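Putative glycoside hydrolase (Parabacteroides distasonis ATCC 8503, PDB 3GYC) probably hydrolyses glycosidic bonds, as a putative glycoside hydrolase of the cellulase-like family with a TIM-barrel fold. Local coordinates at residues Y59-A64 against L112-R117. Sequence-based numbering, arbitrary orientation.
Sequences YPHLIA and LSSWYR. With EDO (1,2-ethanediol), chain F.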
ATOM      1  N   TYR A  59      11.116   5.244   4.224  1.00 10.84           N
ATOM      2  CA  TYR A  59      11.570   6.566   4.747  1.00 11.35           C
ATOM      3  C   TYR A  59      12.813   7.047   3.974  1.00 11.66           C
ATOM      4  O   TYR A  59      13.840   7.415   4.587  1.00 12.73           O
ATOM      5  CB  TYR A  59      11.925   6.464   6.217  1.00 10.70           C
ATOM      6  CG  TYR A  59      10.834   6.064   7.192  1.00 11.09           C
ATOM      7  CD1 TYR A  59      10.509   4.739   7.410  1.00 10.53           C
ATOM      8  CD2 TYR A  59      10.185   7.030   7.977  1.00 11.57           C
ATOM      9  CE1 TYR A  59       9.536   4.377   8.352  1.00 10.87           C
ATOM     10  CE2 TYR A  59       9.205   6.682   8.903  1.00 11.61           C
ATOM     11  CZ  TYR A  59       8.895   5.355   9.104  1.00 12.34           C
ATOM     12  OH  TYR A  59       7.939   4.997  10.041  1.00 12.30           O
ATOM     13  N   PRO A  60      12.736   7.065   2.633  1.00 11.42           N
ATOM     14  CA  PRO A  60      13.910   7.418   1.782  1.00 11.34           C
ATOM     15  C   PRO A  60      14.434   8.817   2.043  1.00 11.23           C
ATOM     16  O   PRO A  60      15.638   9.062   2.019  1.00 12.11           O
ATOM     17  CB  PRO A  60      13.345   7.360   0.363  1.00 12.59           C
ATOM     18  CG  PRO A  60      11.873   7.619   0.518  1.00 11.93           C
ATOM     19  CD  PRO A  60      11.461   7.205   1.928  1.00 11.64           C
ATOM     20  N   HIS A  61      13.517   9.741   2.264  1.00 12.02           N
ATOM     21  CA  HIS A  61      13.854  11.117   2.601  1.00 11.45           C
ATOM     22  C   HIS A  61      14.727  11.247   3.860  1.00 11.10           C
ATOM     23  O   HIS A  61      15.666  12.067   3.896  1.00 12.77           O
ATOM     24  CB  HIS A  61      12.573  11.976   2.680  1.00 11.81           C
ATOM     25  CG  HIS A  61      11.605  11.568   3.740  1.00 10.32           C
ATOM     26  ND1 HIS A  61      11.025  10.311   3.791  1.00 10.39           N
ATOM     27  CD2 HIS A  61      11.037  12.284   4.739  1.00 10.02           C
ATOM     28  CE1 HIS A  61      10.190  10.271   4.811  1.00  8.90           C
ATOM     29  NE2 HIS A  61      10.170  11.451   5.397  1.00 10.17           N
ATOM     30  N   LEU A  62      14.450  10.448   4.872  1.00 10.73           N
ATOM     31  CA  LEU A  62      15.213  10.442   6.101  1.00 10.13           C
ATOM     32  C   LEU A  62      16.553   9.742   5.886  1.00 11.49           C
ATOM     33  O   LEU A  62      17.605  10.242   6.326  1.00 11.56           O
ATOM     34  CB  LEU A  62      14.418   9.797   7.238  1.00  9.05           C
ATOM     35  CG  LEU A  62      13.074  10.459   7.593  1.00  8.52           C
ATOM     36  CD1 LEU A  62      12.486   9.834   8.855  1.00  6.82           C
ATOM     37  CD2 LEU A  62      13.211  12.003   7.721  1.00  8.00           C
ATOM     38  N   ILE A  63      16.543   8.598   5.188  1.00 12.85           N
ATOM     39  CA  ILE A  63      17.786   7.882   4.942  1.00 13.23           C
ATOM     40  C   ILE A  63      18.745   8.734   4.098  1.00 15.26           C
ATOM     41  O   ILE A  63      19.945   8.712   4.359  1.00 15.57           O
ATOM     42  CB  ILE A  63      17.567   6.511   4.260  1.00 14.51           C
ATOM     43  CG1 ILE A  63      16.941   5.531   5.259  1.00 13.47           C
ATOM     44  CG2 ILE A  63      18.911   5.992   3.692  1.00 14.28           C
ATOM     45  CD1 ILE A  63      16.634   4.146   4.724  1.00 12.58           C
ATOM     46  N   ALA A  64      18.220   9.521   3.151  1.00 15.12           N
ATOM     47  CA  ALA A  64      19.055  10.329   2.279  1.00 16.15           C
ATOM     48  C   ALA A  64      19.630  11.533   3.006  1.00 18.11           C
ATOM     49  O   ALA A  64      20.698  12.036   2.627  1.00 17.91           O
ATOM     50  CB  ALA A  64      18.296  10.752   1.003  1.00 14.65           C
ATOM     51  N   LEU A 112       8.652  -1.530  -1.552  1.00 11.58           N
ATOM     52  CA  LEU A 112       8.931  -0.277  -0.872  1.00 10.68           C
ATOM     53  C   LEU A 112       8.020   0.817  -1.393  1.00 12.94           C
ATOM     54  O   LEU A 112       7.725   0.899  -2.601  1.00 14.64           O
ATOM     55  CB  LEU A 112      10.376   0.139  -1.101  1.00 11.61           C
ATOM     56  CG  LEU A 112      11.438  -0.844  -0.644  1.00  7.83           C
ATOM     57  CD1 LEU A 112      12.829  -0.228  -1.009  1.00 10.52           C
ATOM     58  CD2 LEU A 112      11.322  -1.241   0.856  1.00  7.29           C
ATOM     59  N   SER A 113       7.590   1.658  -0.480  1.00 11.49           N
ATOM     60  CA  SER A 113       6.807   2.832  -0.794  1.00 11.18           C
ATOM     61  C   SER A 113       7.211   3.900   0.219  1.00 11.07           C
ATOM     62  O   SER A 113       8.121   3.685   1.031  1.00  9.57           O
ATOM     63  CB  SER A 113       5.302   2.489  -0.655  1.00 12.12           C
ATOM     64  OG  SER A 113       4.488   3.535  -1.148  1.00 15.90           O
ATOM     65  N   SER A 114       6.499   5.023   0.215  1.00  9.75           N
ATOM     66  CA  SER A 114       6.645   6.020   1.292  1.00  9.75           C
ATOM     67  C   SER A 114       5.423   6.896   1.411  1.00  8.51           C
ATOM     68  O   SER A 114       4.759   7.202   0.411  1.00 10.83           O
ATOM     69  CB  SER A 114       7.872   6.923   1.119  1.00 11.84           C
ATOM     70  OG  SER A 114       8.133   7.577   2.368  1.00 12.52           O
ATOM     71  N   TRP A 115       5.132   7.249   2.652  1.00  8.78           N
ATOM     72  CA  TRP A 115       4.120   8.217   3.039  1.00 11.23           C
ATOM     73  C   TRP A 115       4.810   9.550   3.420  1.00 12.12           C
ATOM     74  O   TRP A 115       4.151  10.487   3.859  1.00 14.34           O
ATOM     75  CB  TRP A 115       3.286   7.684   4.205  1.00 12.87           C
ATOM     76  CG  TRP A 115       2.354   6.593   3.856  1.00 13.36           C
ATOM     77  CD1 TRP A 115       0.989   6.667   3.788  1.00 13.41           C
ATOM     78  CD2 TRP A 115       2.696   5.203   3.565  1.00 12.66           C
ATOM     79  NE1 TRP A 115       0.477   5.397   3.500  1.00 14.28           N
ATOM     80  CE2 TRP A 115       1.494   4.512   3.331  1.00 11.98           C
ATOM     81  CE3 TRP A 115       3.905   4.497   3.477  1.00 13.26           C
ATOM     82  CZ2 TRP A 115       1.457   3.142   2.995  1.00 12.81           C
ATOM     83  CZ3 TRP A 115       3.871   3.164   3.164  1.00 14.05           C
ATOM     84  CH2 TRP A 115       2.648   2.499   2.901  1.00 12.81           C
ATOM     85  N   TYR A 116       6.140   9.617   3.257  1.00 12.43           N
ATOM     86  CA  TYR A 116       6.935  10.817   3.535  1.00 11.76           C
ATOM     87  C   TYR A 116       6.562  11.461   4.889  1.00 12.07           C
ATOM     88  O   TYR A 116       6.100  12.618   4.960  1.00 11.01           O
ATOM     89  CB  TYR A 116       6.788  11.774   2.351  1.00 12.56           C
ATOM     90  CG  TYR A 116       7.355  11.155   1.116  1.00 13.00           C
ATOM     91  CD1 TYR A 116       8.733  11.227   0.862  1.00 13.24           C
ATOM     92  CD2 TYR A 116       6.547  10.492   0.200  1.00 13.17           C
ATOM     93  CE1 TYR A 116       9.289  10.632  -0.258  1.00 14.23           C
ATOM     94  CE2 TYR A 116       7.095   9.878  -0.922  1.00 11.72           C
ATOM     95  CZ  TYR A 116       8.468   9.951  -1.146  1.00 13.13           C
ATOM     96  OH  TYR A 116       9.051   9.363  -2.248  1.00 14.22           O
ATOM     97  N   ARG A 117       6.739  10.670   5.939  1.00 11.29           N
ATOM     98  CA  ARG A 117       6.400  11.049   7.296  1.00 12.32           C
ATOM     99  C   ARG A 117       7.095  12.349   7.623  1.00 13.52           C
ATOM    100  O   ARG A 117       8.261  12.524   7.296  1.00 12.65           O
ATOM    101  CB  ARG A 117       6.789   9.956   8.276  1.00 11.88           C
ATOM    102  CG  ARG A 117       5.951   8.688   8.101  1.00 10.76           C
ATOM    103  CD  ARG A 117       4.555   8.822   8.757  1.00 11.26           C
ATOM    104  NE  ARG A 117       4.686   8.741  10.217  1.00 10.16           N
ATOM    105  CZ  ARG A 117       4.537   9.757  11.063  1.00 11.64           C
ATOM    106  NH1 ARG A 117       4.216  10.983  10.641  1.00 12.84           N
ATOM    107  NH2 ARG A 117       4.712   9.550  12.349  1.00 13.04           N
TER
HETATM  108  C1  EDO F   5       2.850  12.294   6.077  1.00 34.13           C
HETATM  109  O1  EDO F   5       3.041  10.879   6.307  1.00 34.53           O
HETATM  110  C2  EDO F   5       2.709  13.099   7.393  1.00 33.91           C
HETATM  111  O2  EDO F   5       3.684  12.742   8.402  1.00 31.36           O
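His61 NE2 donates to Arg117 O over 2.9 Å, joining the first turn of helix 60-65, which follows strand 53-57, to the loop after the neighbouring parallel strand 109-113 of the TIM barrel, and illustrating how a side chain can hold a neighbouring loop. The bond is nearly straight (162°), runs close to the imidazole plane and meets a carbonyl lone pair. A chi1 of 63° sets CG between the backbone N and the carbonyl carbon and swings the ring toward that loop, where CE1 lies 3.5 Å from Tyr116 CA and Tyr116 CD1 sits over one face. Cutting this side chain back to an alanine would probably leave the Arg117 carbonyl without its imidazole donor and open a gap beside Tyr116. Next to the histidine, Pro60 CG packs on Tyr116 CE1 at 4.0 Å, the two side chains crossing at about a right angle, while Tyr59 CE2 lies alongside Arg117 CG at 3.9 Å. Glu28 hydrogen-bonds Tyr59 OH and salt-bridges Arg117 NE, while Arg117 NH1 reaches Lys74 O. Further back, Asp57 binds Tyr59 N, Trp115 N and Ser114 OG, tying helix N-cap and loop to strand 53-57. Ser114 OG also closes an ST turn, accepting from Tyr116 N at 3.0 Å.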